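Local structure of putative Oleoyl-[acyl-carrier protein] thioesterase (Lactobacillus plantarum, 2OWN) at residues V82-R87 with F100-A105; Y12-R17 with V39-D44; Q217-H222 with I240-E245; K164-R169 with L188-P193. The protein probably hydrolyses the thioester of oleoyl and related acyl chains on acyl-carrier protein, releasing the free fatty acid, through two tandem hotdog domains. One frame throughout, in Å; residues are numbered along the deposited sequence. Where two conformers were deposited one is given.

Interaction 1. Residues V82-R87 with F100-A105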
loop_
_atom_site.group_PDB
_atom_site.type_symbol
_atom_site.label_atom_id
_atom_site.label_comp_id
_atom_site.label_asym_id
_atom_site.label_seq_id
_atom_site.Cartn_x
_atom_site.Cartn_y
_atom_site.Cartn_z
ATOM N N VAL B 82 3.306 -5.600 -16.086
ATOM C CA VAL B 82 4.712 -6.045 -15.991
ATOM C C VAL B 82 4.786 -7.543 -15.726
ATOM O O VAL B 82 3.872 -8.102 -15.118
ATOM C CB VAL B 82 5.532 -5.313 -14.884
ATOM C CG1 VAL B 82 5.629 -3.823 -15.196
ATOM C CG2 VAL B 82 4.980 -5.574 -13.442
ATOM N N THR B 83 5.887 -8.157 -16.174
ATOM C CA THR B 83 6.185 -9.574 -15.998
ATOM C C THR B 83 7.273 -9.646 -14.913
ATOM O O THR B 83 8.325 -9.002 -15.072
ATOM C CB THR B 83 6.630 -10.207 -17.325
ATOM O OG1 THR B 83 5.541 -10.127 -18.254
ATOM C CG2 THR B 83 7.025 -11.671 -17.158
ATOM N N ILE B 84 6.995 -10.367 -13.815
ATOM C CA ILE B 84 7.944 -10.555 -12.696
ATOM C C ILE B 84 8.468 -11.993 -12.787
ATOM O O ILE B 84 7.720 -12.932 -12.485
ATOM C CB ILE B 84 7.362 -10.303 -11.254
ATOM C CG1 ILE B 84 6.648 -8.950 -11.119
ATOM C CG2 ILE B 84 8.482 -10.423 -10.194
ATOM C CD1 ILE B 84 5.255 -8.899 -11.666
ATOM N N ALA B 85 9.719 -12.146 -13.239
ATOM C CA ALA B 85 10.410 -13.444 -13.348
ATOM C C ALA B 85 11.281 -13.588 -12.094
ATOM O O ALA B 85 11.876 -12.596 -11.655
ATOM C CB ALA B 85 11.253 -13.519 -14.599
ATOM N N VAL B 86 11.339 -14.799 -11.527
ATOM C CA VAL B 86 12.119 -15.104 -10.301
ATOM C C VAL B 86 12.859 -16.460 -10.409
ATOM O O VAL B 86 12.398 -17.356 -11.116
ATOM C CB VAL B 86 11.184 -15.053 -9.047
ATOM C CG1 VAL B 86 10.120 -16.164 -9.079
ATOM C CG2 VAL B 86 11.994 -15.114 -7.760
ATOM N N ARG B 87 13.999 -16.574 -9.712
ATOM C CA ARG B 87 14.836 -17.784 -9.701
ATOM C C ARG B 87 15.665 -17.922 -8.417
ATOM O O ARG B 87 16.361 -16.974 -8.038
ATOM C CB ARG B 87 15.755 -17.769 -10.940
ATOM C CG ARG B 87 16.698 -18.981 -11.113
ATOM C CD ARG B 87 17.373 -19.007 -12.489
ATOM N NE ARG B 87 18.353 -17.931 -12.703
ATOM C CZ ARG B 87 19.026 -17.676 -13.839
ATOM N NH1 ARG B 87 18.845 -18.396 -14.960
ATOM N NH2 ARG B 87 19.898 -16.654 -13.869
ATOM N N PHE B 100 15.671 -11.730 -9.269
ATOM C CA PHE B 100 14.341 -11.294 -9.764
ATOM C C PHE B 100 14.519 -10.360 -10.970
ATOM O O PHE B 100 15.448 -9.543 -10.963
ATOM C CB PHE B 100 13.518 -10.489 -8.744
ATOM C CG PHE B 100 13.462 -11.060 -7.351
ATOM C CD1 PHE B 100 14.568 -10.919 -6.484
ATOM C CD2 PHE B 100 12.269 -11.611 -6.835
ATOM C CE1 PHE B 100 14.530 -11.409 -5.156
ATOM C CE2 PHE B 100 12.218 -12.100 -5.488
ATOM C CZ PHE B 100 13.353 -11.995 -4.651
ATOM N N TRP B 101 13.621 -10.456 -11.956
ATOM C CA TRP B 101 13.610 -9.594 -13.155
ATOM C C TRP B 101 12.206 -9.046 -13.361
ATOM O O TRP B 101 11.266 -9.839 -13.452
ATOM C CB TRP B 101 13.998 -10.352 -14.415
ATOM C CG TRP B 101 15.349 -10.896 -14.410
ATOM C CD1 TRP B 101 16.454 -10.348 -14.987
ATOM C CD2 TRP B 101 15.764 -12.119 -13.808
ATOM N NE1 TRP B 101 17.545 -11.152 -14.778
ATOM C CE2 TRP B 101 17.159 -12.249 -14.054
ATOM C CE3 TRP B 101 15.099 -13.124 -13.069
ATOM C CZ2 TRP B 101 17.915 -13.354 -13.585
ATOM C CZ3 TRP B 101 15.850 -14.246 -12.599
ATOM C CH2 TRP B 101 17.248 -14.339 -12.862
ATOM N N ILE B 102 12.067 -7.718 -13.383
ATOM C CA ILE B 102 10.792 -7.031 -13.642
ATOM C C ILE B 102 10.979 -6.547 -15.086
ATOM O O ILE B 102 11.928 -5.776 -15.342
ATOM C CB ILE B 102 10.518 -5.857 -12.683
ATOM C CG1 ILE B 102 10.646 -6.266 -11.202
ATOM C CG2 ILE B 102 9.144 -5.267 -12.945
ATOM C CD1 ILE B 102 9.737 -7.346 -10.752
ATOM N N ARG B 103 10.107 -7.024 -15.996
ATOM C CA ARG B 103 10.135 -6.698 -17.433
ATOM C C ARG B 103 8.808 -6.109 -17.909
ATOM O O ARG B 103 7.756 -6.373 -17.301
ATOM C CB ARG B 103 10.440 -7.958 -18.255
ATOM C CG ARG B 103 11.779 -8.636 -17.948
ATOM C CD ARG B 103 12.010 -9.817 -18.892
ATOM N NE ARG B 103 13.332 -10.449 -18.735
ATOM C CZ ARG B 103 13.652 -11.533 -18.000
ATOM N NH1 ARG B 103 12.749 -12.233 -17.284
ATOM N NH2 ARG B 103 14.931 -11.948 -17.994
ATOM N N ASP B 104 8.860 -5.330 -19.005
ATOM C CA ASP B 104 7.644 -4.701 -19.601
ATOM C C ASP B 104 6.907 -5.698 -20.519
ATOM O O ASP B 104 7.388 -6.825 -20.717
ATOM C CB ASP B 104 7.948 -3.332 -20.293
ATOM C CG ASP B 104 8.796 -3.416 -21.585
ATOM O OD1 ASP B 104 9.074 -4.495 -22.164
ATOM O OD2 ASP B 104 9.184 -2.317 -22.040
ATOM N N ALA B 105 5.765 -5.263 -21.073
ATOM C CA ALA B 105 4.934 -6.066 -22.017
ATOM C C ALA B 105 5.681 -6.559 -23.279
ATOM O O ALA B 105 5.395 -7.660 -23.773
ATOM C CB ALA B 105 3.654 -5.294 -22.414
HETATM O O HOH W 1 6.876 -9.447 -21.113
#

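Interaction 2. Residues Y12-R17 with V39-D44. With GOL (glycerol), chain R.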
loop_
_atom_site.group_PDB
_atom_site.type_symbol
_atom_site.label_atom_id
_atom_site.label_comp_id
_atom_site.label_asym_id
_atom_site.label_seq_id
_atom_site.Cartn_x
_atom_site.Cartn_y
_atom_site.Cartn_z
ATOM N N TYR B 12 10.442 -19.011 -12.638
ATOM C CA TYR B 12 9.000 -18.859 -12.406
ATOM C C TYR B 12 8.643 -17.413 -12.718
ATOM O O TYR B 12 9.304 -16.507 -12.173
ATOM C CB TYR B 12 8.616 -19.202 -10.958
ATOM C CG TYR B 12 7.127 -19.027 -10.665
ATOM C CD1 TYR B 12 6.206 -20.052 -10.977
ATOM C CD2 TYR B 12 6.623 -17.823 -10.104
ATOM C CE1 TYR B 12 4.796 -19.891 -10.729
ATOM C CE2 TYR B 12 5.218 -17.646 -9.857
ATOM C CZ TYR B 12 4.320 -18.688 -10.170
ATOM O OH TYR B 12 2.973 -18.531 -9.938
ATOM N N SER B 13 7.593 -17.199 -13.533
ATOM C CA SER B 13 7.115 -15.845 -13.893
ATOM C C SER B 13 5.596 -15.676 -13.821
ATOM O O SER B 13 4.849 -16.652 -13.916
ATOM C CB SER B 13 7.610 -15.393 -15.274
ATOM O OG SER B 13 7.016 -16.105 -16.333
ATOM N N GLU B 14 5.181 -14.418 -13.641
ATOM C CA GLU B 14 3.768 -14.016 -13.596
ATOM C C GLU B 14 3.615 -12.560 -14.035
ATOM O O GLU B 14 4.573 -11.781 -13.920
ATOM C CB GLU B 14 3.171 -14.206 -12.191
ATOM C CG GLU B 14 3.670 -13.232 -11.083
ATOM C CD GLU B 14 3.085 -13.557 -9.732
ATOM O OE1 GLU B 14 3.277 -14.690 -9.283
ATOM O OE2 GLU B 14 2.487 -12.673 -9.093
ATOM N N GLN B 15 2.411 -12.213 -14.489
ATOM C CA GLN B 15 2.068 -10.856 -14.915
ATOM C C GLN B 15 1.421 -10.109 -13.741
ATOM O O GLN B 15 0.755 -10.721 -12.889
ATOM C CB GLN B 15 1.160 -10.854 -16.142
ATOM C CG GLN B 15 1.835 -11.446 -17.395
ATOM C CD GLN B 15 0.935 -11.487 -18.628
ATOM O OE1 GLN B 15 -0.029 -10.721 -18.759
ATOM N NE2 GLN B 15 1.261 -12.382 -19.555
ATOM N N HIS B 16 1.657 -8.800 -13.680
ATOM C CA HIS B 16 1.087 -7.930 -12.643
ATOM C C HIS B 16 0.735 -6.566 -13.236
ATOM O O HIS B 16 1.591 -5.917 -13.844
ATOM C CB HIS B 16 2.039 -7.743 -11.453
ATOM C CG HIS B 16 1.477 -6.858 -10.377
ATOM N ND1 HIS B 16 0.632 -7.329 -9.398
ATOM C CD2 HIS B 16 1.601 -5.528 -10.161
ATOM C CE1 HIS B 16 0.266 -6.328 -8.620
ATOM N NE2 HIS B 16 0.841 -5.222 -9.057
ATOM N N ARG B 17 -0.497 -6.140 -12.972
ATOM C CA ARG B 17 -1.028 -4.866 -13.395
ATOM C C ARG B 17 -0.682 -3.903 -12.258
ATOM O O ARG B 17 -1.161 -4.082 -11.121
ATOM C CB ARG B 17 -2.537 -4.975 -13.675
ATOM C CG ARG B 17 -3.276 -3.703 -13.991
ATOM C CD ARG B 17 -3.704 -2.899 -12.756
ATOM N NE ARG B 17 -4.432 -1.749 -13.208
ATOM C CZ ARG B 17 -5.740 -1.688 -13.441
ATOM N NH1 ARG B 17 -6.589 -2.728 -13.253
ATOM N NH2 ARG B 17 -6.213 -0.535 -13.863
ATOM N N VAL B 39 8.677 -10.196 -4.243
ATOM C CA VAL B 39 8.368 -11.170 -3.162
ATOM C C VAL B 39 7.068 -11.967 -3.457
ATOM O O VAL B 39 6.996 -13.147 -3.093
ATOM C CB VAL B 39 8.393 -10.483 -1.745
ATOM C CG1 VAL B 39 7.791 -11.363 -0.622
ATOM C CG2 VAL B 39 9.819 -10.053 -1.410
ATOM N N LEU B 40 6.067 -11.321 -4.094
ATOM C CA LEU B 40 4.801 -11.967 -4.531
ATOM C C LEU B 40 5.122 -13.104 -5.510
ATOM O O LEU B 40 4.563 -14.183 -5.376
ATOM C CB LEU B 40 3.828 -10.978 -5.202
ATOM C CG LEU B 40 2.445 -11.489 -5.644
ATOM C CD1 LEU B 40 1.618 -11.947 -4.441
ATOM C CD2 LEU B 40 1.703 -10.424 -6.418
ATOM N N ALA B 41 6.004 -12.829 -6.483
ATOM C CA ALA B 41 6.485 -13.832 -7.471
ATOM C C ALA B 41 7.247 -14.997 -6.792
ATOM O O ALA B 41 7.069 -16.171 -7.186
ATOM C CB ALA B 41 7.367 -13.173 -8.543
ATOM N N SER B 42 8.059 -14.663 -5.777
ATOM C CA SER B 42 8.840 -15.636 -4.983
ATOM C C SER B 42 7.942 -16.546 -4.133
ATOM O O SER B 42 8.172 -17.757 -4.109
ATOM C CB SER B 42 9.895 -14.926 -4.110
ATOM O OG SER B 42 10.660 -15.829 -3.327
ATOM N N GLU B 43 6.950 -15.965 -3.440
ATOM C CA GLU B 43 5.981 -16.750 -2.617
ATOM C C GLU B 43 5.111 -17.688 -3.482
ATOM O O GLU B 43 4.832 -18.803 -3.052
ATOM C CB GLU B 43 5.114 -15.869 -1.691
ATOM C CG GLU B 43 5.920 -15.207 -0.540
ATOM C CD GLU B 43 5.084 -14.361 0.440
ATOM O OE1 GLU B 43 3.833 -14.483 0.492
ATOM O OE2 GLU B 43 5.705 -13.576 1.196
ATOM N N ASP B 44 4.733 -17.239 -4.686
ATOM C CA ASP B 44 3.939 -18.052 -5.643
ATOM C C ASP B 44 4.731 -19.190 -6.268
ATOM O O ASP B 44 4.135 -20.222 -6.564
ATOM C CB ASP B 44 3.305 -17.181 -6.730
ATOM C CG ASP B 44 2.301 -16.205 -6.169
ATOM O OD1 ASP B 44 1.808 -16.389 -5.029
ATOM O OD2 ASP B 44 2.011 -15.223 -6.859
HETATM C C1 GOL R . -0.228 -16.072 -11.193
HETATM O O1 GOL R . -1.278 -16.129 -12.134
HETATM C C2 GOL R . -0.541 -16.935 -9.976
HETATM O O2 GOL R . 0.599 -16.973 -9.148
HETATM C C3 GOL R . -1.738 -16.370 -9.214
HETATM O O3 GOL R . -1.895 -17.003 -7.961
#

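Interaction 3. Residues Q217-H222 with I240-E245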
loop_
_atom_site.group_PDB
_atom_site.type_symbol
_atom_site.label_atom_id
_atom_site.label_comp_id
_atom_site.label_asym_id
_atom_site.label_seq_id
_atom_site.Cartn_x
_atom_site.Cartn_y
_atom_site.Cartn_z
ATOM N N GLN B 217 7.300 0.060 18.265
ATOM C CA GLN B 217 8.599 0.751 18.264
ATOM C C GLN B 217 8.543 1.978 17.351
ATOM O O GLN B 217 7.811 1.984 16.341
ATOM C CB GLN B 217 9.748 -0.163 17.801
ATOM C CG GLN B 217 10.044 -1.336 18.731
ATOM C CD GLN B 217 11.202 -2.216 18.247
ATOM O OE1 GLN B 217 11.338 -2.499 17.056
ATOM N NE2 GLN B 217 12.012 -2.686 19.184
ATOM N N THR B 218 9.306 3.006 17.734
ATOM C CA THR B 218 9.441 4.253 16.990
ATOM C C THR B 218 10.829 4.165 16.352
ATOM O O THR B 218 11.831 4.061 17.079
ATOM C CB THR B 218 9.357 5.501 17.893
ATOM O OG1 THR B 218 8.138 5.473 18.645
ATOM C CG2 THR B 218 9.418 6.790 17.051
ATOM N N VAL B 219 10.866 4.135 15.012
ATOM C CA VAL B 219 12.120 4.095 14.241
ATOM C C VAL B 219 12.546 5.547 13.925
ATOM O O VAL B 219 11.689 6.434 13.802
ATOM C CB VAL B 219 12.042 3.226 12.933
ATOM C CG1 VAL B 219 11.477 1.848 13.248
ATOM C CG2 VAL B 219 11.213 3.859 11.852
ATOM N N THR B 220 13.859 5.764 13.826
ATOM C CA THR B 220 14.469 7.057 13.498
ATOM C C THR B 220 15.151 6.843 12.143
ATOM O O THR B 220 16.070 6.022 12.047
ATOM C CB THR B 220 15.472 7.502 14.576
ATOM O OG1 THR B 220 14.821 7.513 15.853
ATOM C CG2 THR B 220 16.018 8.898 14.281
ATOM N N ALA B 221 14.661 7.548 11.112
ATOM C CA ALA B 221 15.165 7.464 9.737
ATOM C C ALA B 221 16.082 8.642 9.485
ATOM O O ALA B 221 15.682 9.776 9.747
ATOM C CB ALA B 221 14.023 7.473 8.733
ATOM N N HIS B 222 17.289 8.371 8.987
ATOM C CA HIS B 222 18.295 9.394 8.674
ATOM C C HIS B 222 18.623 9.349 7.182
ATOM O O HIS B 222 18.529 8.283 6.580
ATOM C CB HIS B 222 19.570 9.193 9.479
ATOM C CG HIS B 222 19.369 9.141 10.957
ATOM N ND1 HIS B 222 19.251 10.276 11.729
ATOM C CD2 HIS B 222 19.311 8.094 11.812
ATOM C CE1 HIS B 222 19.099 9.929 12.993
ATOM N NE2 HIS B 222 19.137 8.611 13.071
ATOM N N ILE B 240 18.113 3.474 9.136
ATOM C CA ILE B 240 16.908 3.293 9.954
ATOM C C ILE B 240 17.432 2.647 11.247
ATOM O O ILE B 240 18.129 1.620 11.180
ATOM C CB ILE B 240 15.833 2.391 9.316
ATOM C CG1 ILE B 240 15.403 2.888 7.928
ATOM C CG2 ILE B 240 14.593 2.280 10.232
ATOM C CD1 ILE B 240 14.742 4.261 7.899
ATOM N N GLU B 241 17.123 3.264 12.391
ATOM C CA GLU B 241 17.500 2.766 13.722
ATOM C C GLU B 241 16.328 2.836 14.716
ATOM O O GLU B 241 15.397 3.613 14.507
ATOM C CB GLU B 241 18.716 3.532 14.265
ATOM C CG GLU B 241 18.523 5.040 14.429
ATOM C CD GLU B 241 19.747 5.778 14.947
ATOM O OE1 GLU B 241 20.831 5.180 15.155
ATOM O OE2 GLU B 241 19.608 6.996 15.161
ATOM N N VAL B 242 16.405 2.020 15.775
ATOM C CA VAL B 242 15.402 1.954 16.865
ATOM C C VAL B 242 16.139 2.090 18.217
ATOM O O VAL B 242 16.536 1.082 18.815
ATOM C CB VAL B 242 14.524 0.676 16.772
ATOM C CG1 VAL B 242 13.509 0.610 17.914
ATOM C CG2 VAL B 242 13.783 0.644 15.451
ATOM N N ASP B 243 16.344 3.348 18.638
ATOM C CA ASP B 243 17.008 3.737 19.907
ATOM C C ASP B 243 18.492 3.298 19.991
ATOM O O ASP B 243 18.854 2.443 20.816
ATOM C CB ASP B 243 16.183 3.251 21.121
ATOM N N ASP B 244 19.319 3.904 19.126
ATOM C CA ASP B 244 20.779 3.646 19.014
ATOM C C ASP B 244 21.127 2.156 18.718
ATOM O O ASP B 244 21.911 1.513 19.441
ATOM C CB ASP B 244 21.532 4.200 20.254
ATOM C CG ASP B 244 21.408 5.727 20.423
ATOM O OD1 ASP B 244 20.931 6.453 19.515
ATOM O OD2 ASP B 244 21.835 6.210 21.498
ATOM N N GLU B 245 20.484 1.629 17.673
ATOM C CA GLU B 245 20.672 0.243 17.207
ATOM C C GLU B 245 20.291 0.191 15.727
ATOM O O GLU B 245 19.142 0.493 15.411
ATOM C CB GLU B 245 19.817 -0.723 18.031
ATOM C CG GLU B 245 20.077 -2.218 17.743
ATOM C CD GLU B 245 19.230 -3.171 18.585
ATOM O OE1 GLU B 245 18.027 -2.899 18.802
ATOM O OE2 GLU B 245 19.760 -4.232 18.984
HETATM O O HOH W 2 14.442 5.289 17.441
#

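Interaction 4. Residues K164-R169 with L188-P193. With SO4 (sulfate ion), chain C.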
loop_
_atom_site.group_PDB
_atom_site.type_symbol
_atom_site.label_atom_id
_atom_site.label_comp_id
_atom_site.label_asym_id
_atom_site.label_seq_id
_atom_site.Cartn_x
_atom_site.Cartn_y
_atom_site.Cartn_z
ATOM N N LYS B 164 13.981 12.086 10.447
ATOM C CA LYS B 164 12.519 12.023 10.675
ATOM C C LYS B 164 12.145 10.771 11.490
ATOM O O LYS B 164 12.683 9.689 11.188
ATOM C CB LYS B 164 11.695 11.987 9.381
ATOM C CG LYS B 164 11.735 13.235 8.514
ATOM C CD LYS B 164 10.696 13.093 7.414
ATOM C CE LYS B 164 10.682 14.220 6.423
ATOM N NZ LYS B 164 9.600 13.934 5.440
ATOM N N PRO B 165 11.267 10.913 12.527
ATOM C CA PRO B 165 10.815 9.734 13.262
ATOM C C PRO B 165 9.594 9.112 12.550
ATOM O O PRO B 165 8.823 9.827 11.889
ATOM C CB PRO B 165 10.419 10.308 14.624
ATOM C CG PRO B 165 9.913 11.657 14.317
ATOM C CD PRO B 165 10.671 12.140 13.109
ATOM N N TYR B 166 9.475 7.790 12.643
ATOM C CA TYR B 166 8.335 7.021 12.099
ATOM C C TYR B 166 7.928 5.983 13.138
ATOM O O TYR B 166 8.797 5.387 13.784
ATOM C CB TYR B 166 8.664 6.323 10.786
ATOM C CG TYR B 166 9.010 7.251 9.661
ATOM C CD1 TYR B 166 8.003 7.763 8.815
ATOM C CD2 TYR B 166 10.346 7.642 9.422
ATOM C CE1 TYR B 166 8.314 8.648 7.741
ATOM C CE2 TYR B 166 10.671 8.525 8.341
ATOM C CZ TYR B 166 9.655 9.020 7.522
ATOM O OH TYR B 166 9.971 9.863 6.502
ATOM N N HIS B 167 6.620 5.789 13.291
ATOM C CA HIS B 167 6.039 4.810 14.215
ATOM C C HIS B 167 5.598 3.621 13.368
ATOM O O HIS B 167 5.044 3.810 12.271
ATOM C CB HIS B 167 4.876 5.419 14.982
ATOM C CG HIS B 167 5.275 6.579 15.837
ATOM N ND1 HIS B 167 5.381 7.862 15.346
ATOM C CD2 HIS B 167 5.604 6.648 17.148
ATOM C CE1 HIS B 167 5.758 8.673 16.320
ATOM N NE2 HIS B 167 5.899 7.960 17.425
ATOM N N VAL B 168 5.850 2.405 13.873
ATOM C CA VAL B 168 5.484 1.156 13.186
ATOM C C VAL B 168 3.975 0.973 13.412
ATOM O O VAL B 168 3.528 0.943 14.560
ATOM C CB VAL B 168 6.279 -0.070 13.690
ATOM C CG1 VAL B 168 5.884 -1.346 12.937
ATOM C CG2 VAL B 168 7.763 0.176 13.527
ATOM N N ARG B 169 3.224 0.867 12.316
ATOM C CA ARG B 169 1.755 0.722 12.334
ATOM C C ARG B 169 1.293 -0.716 12.301
ATOM O O ARG B 169 2.079 -1.614 11.989
ATOM C CB ARG B 169 1.142 1.418 11.130
ATOM C CG ARG B 169 1.379 2.868 11.130
ATOM C CD ARG B 169 0.962 3.450 9.841
ATOM N NE ARG B 169 1.294 4.856 9.860
ATOM C CZ ARG B 169 1.399 5.650 8.799
ATOM N NH1 ARG B 169 1.191 5.235 7.548
ATOM N NH2 ARG B 169 1.743 6.908 9.020
ATOM N N LEU B 188 12.320 5.346 4.346
ATOM C CA LEU B 188 13.559 5.728 3.618
ATOM C C LEU B 188 13.346 6.823 2.576
ATOM O O LEU B 188 14.016 7.854 2.622
ATOM C CB LEU B 188 14.193 4.505 2.926
ATOM C CG LEU B 188 14.777 3.401 3.822
ATOM C CD1 LEU B 188 14.931 2.061 3.079
ATOM C CD2 LEU B 188 16.099 3.845 4.436
ATOM N N VAL B 189 12.385 6.592 1.676
ATOM C CA VAL B 189 12.058 7.536 0.584
ATOM C C VAL B 189 11.406 8.814 1.130
ATOM O O VAL B 189 11.791 9.901 0.694
ATOM C CB VAL B 189 11.220 6.869 -0.551
ATOM C CG1 VAL B 189 10.884 7.871 -1.656
ATOM C CG2 VAL B 189 12.003 5.682 -1.128
ATOM N N ASP B 190 10.447 8.676 2.063
ATOM C CA ASP B 190 9.771 9.844 2.687
ATOM C C ASP B 190 10.729 10.750 3.508
ATOM O O ASP B 190 10.385 11.914 3.737
ATOM C CB ASP B 190 8.563 9.447 3.544
ATOM C CG ASP B 190 7.789 10.649 4.050
ATOM O OD1 ASP B 190 7.291 11.420 3.196
ATOM O OD2 ASP B 190 7.785 10.861 5.280
ATOM N N THR B 191 11.886 10.231 3.974
ATOM C CA THR B 191 12.917 11.058 4.678
ATOM C C THR B 191 13.362 12.235 3.781
ATOM O O THR B 191 13.571 13.342 4.286
ATOM C CB THR B 191 14.167 10.246 5.109
ATOM O OG1 THR B 191 13.767 9.124 5.900
ATOM C CG2 THR B 191 15.165 11.113 5.927
ATOM N N LEU B 192 13.464 11.974 2.465
ATOM C CA LEU B 192 13.835 12.973 1.461
ATOM C C LEU B 192 12.611 13.864 1.164
ATOM O O LEU B 192 11.481 13.347 1.151
ATOM C CB LEU B 192 14.304 12.306 0.167
ATOM C CG LEU B 192 15.520 11.376 0.263
ATOM C CD1 LEU B 192 15.697 10.585 -1.035
ATOM C CD2 LEU B 192 16.785 12.150 0.623
ATOM N N PRO B 193 12.824 15.175 0.889
ATOM C CA PRO B 193 11.685 16.060 0.626
ATOM C C PRO B 193 11.101 15.870 -0.788
ATOM O O PRO B 193 11.808 15.376 -1.689
ATOM C CB PRO B 193 12.299 17.449 0.787
ATOM C CG PRO B 193 13.681 17.279 0.318
ATOM C CD PRO B 193 14.101 15.911 0.744
HETATM S S SO4 C . 4.401 8.789 11.595
HETATM O O1 SO4 C . 4.889 7.427 11.639
HETATM O O2 SO4 C . 5.415 9.666 11.015
HETATM O O3 SO4 C . 3.221 8.907 10.787
HETATM O O4 SO4 C . 4.090 9.220 12.958
HETATM O O HOH W 3 6.462 13.686 4.533
#

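Interaction 1. Residues V82-R87 with F100-A105
Val82 opens the pairing by laying its CB against Ile102 CG2 at 4.1 Å. Thr83 then faces Arg103 in a hydrogen-bonded antiparallel pair: Thr83 N to Arg103 O and Arg103 N to Thr83 O are both 2.8 Å. Its hydroxyl OG1 also shares a water with the carbonyl of Asp104, just where the partner strand gives out. At Ile84, a non-hydrogen-bonded position, the side chain runs alongside that of Ile102, and Ile102 CD1 is pressed to 3.4 Å from Ile84 CG2, tighter than ordinary carbon contact. Ala85 makes the second hydrogen-bonded pair, with Trp101. Val86 returns to the Ile84 side, where CG2, anti to its backbone N, touches Phe100 CD2 at 3.6 Å. Arg87 bends at chi3 (69°) and brings NH2 to 3.7 Å from Trp101 CH2, guanidinium and indole planes 85° apart. These pairs belong to the hairpin of strands 81-91 and 95-103. Strand 12-17 borders it beyond Val82-Arg87, strand 109-121 beyond Phe100-Arg103, and helix 31-48 packs on the face bearing Ile84, Val86, Phe100 and Ile102.

Interaction 2. Residues Y12-R17 with V39-D44
Two first torsions bring Glu14 and Asp44 together: Glu14 CG sits between its backbone N and carbonyl carbon (chi1 70°), with the chain extended beyond it, while Asp44 CG lies beside its own N (chi1 -64°). The two side chains cross at about a right angle, yet their carboxylates end nearly coplanar, with Glu14 OE1 2.8 Å from Asp44 OD2. The other Glu14 oxygen, OE2, rests against Leu40 CD2 at 3.6 Å, a polar atom on an aliphatic branch. Tyr12 reaches the helix from the same side of the strand as Glu14. Its CD2 comes to 3.4 Å from Ala41 O, obliquely to the ring, Asp44 C lies over one ring face, and OH passes Asp44 CB at 3.5 Å. A glycerol, probably from the crystallisation liquor, joins the acidic end to the phenol: its O2 is hydrogen-bonded to Tyr12 OH at 2.9 Å and weakly to Asp44 OD2. Arg17 of the second subunit forms a salt bridge with Asp44 OD1 and a long, weak ion pair with Glu14 OE2, which probably offsets the negative charge. Strand 12-17 thus packs over helix 31-48, the long helix that a curved antiparallel sheet wraps in the hotdog fold, here at a subunit interface.

Interaction 3. Residues Q217-H222 with I240-E245
Glu241 and His222 meet through a carboxylate and an imidazole, and the glutamate can be followed outward. Its CB leaves the sheet on the side of Thr220; CG, placed between the backbone N and carbonyl carbon (chi1 60°), passes 3.6 Å from Thr220 O and 3.9 Å from Thr220 CB. CD then nears the imidazole, and OE2 accepts from His222 NE2 at 2.7 Å. The bond lies near the ring plane of His222 but arrives from above the carboxylate, 53° out of its plane, the two groups being turned 80° apart. With ND1 bonded to Thr163, the imidazole is held at both nitrogens, which fixes its rotation. Beneath this, Thr220 and Glu241 exchange both backbone hydrogen bonds, the shorter being Thr220 N to Glu241 O at 2.7 Å. On the other face, Ile240 CD1 is pressed to 3.4 Å from Ala221 CB. Val242 CG2 comes equally close to Val219 CG1. A water joins Thr218 O, Thr220 OG1 and Asp243 N where the strand gives way to a turn. The hairpin of strands 218-227 and 233-241 lies between strands 162-167 and 246-256, and helix 184-191 packs on Val219, Ala221 and Ile240.

Interaction 4. Residues K164-R169 with L188-P193
Tyr166 OH donates to Asp190 OD2 at 2.7 Å, reaching its anti side 30° out of the carboxylate plane, and OD2 lies close to the plane of the phenol at its edge. Carboxylate and ring planes are 73° apart. From the same strand Lys164, extended beyond CG, crosses Asp190 at about a right angle; its NZ donates to the backbone Asp190 O at 2.8 Å and makes a longer salt bridge to OD2 at 3.6 Å. CG of the aspartate is anti to its backbone N (chi1 -174°), which turns the carboxylate toward the strand. In the next shell a water bonds Asp190 OD1 and, weakly, Lys164, and Phe170 N of the second subunit also donates to OD1. The Tyr166 ring stacks on Trp187. At the strand's end and in the loop beyond, a sulfate, probably from the crystallisation liquor, accepts from His167 N at 2.9 Å, from His167 ND1 at 3.0 Å and weakly from Arg169 NH2, while His167 N of the second subunit binds it too. In this C-terminal hotdog domain the strand-to-helix contact lies at the subunit interface; strand 162-167 pairs with strand 218-227, and helix 184-191 meets strands 233-241 and 246-256 through Leu188.

How the interactions relate
From the N terminus, interaction 2 closes first, bringing strand 12-17 back to helix 31-48, and interaction 1 follows as a hairpin; the two are in series yet touch, because strands 12-17 and 81-91 are neighbours and Ile84 packs on Ala41. Interaction 4 then closes a loop from strand 162-167 to helix 184-191, and interaction 3 adds the next hairpin, joined to it by strand pairing. No loop contains or crosses another. The two pairs of contacts look alike, a strand against a helix beside a hairpin, consistent with two hotdog domains. The pairs sit on opposite sides of the chain's centre, interactions 1 and 3 with centres about 33 Å apart, and interactions 2 and 4 both reach the second subunit.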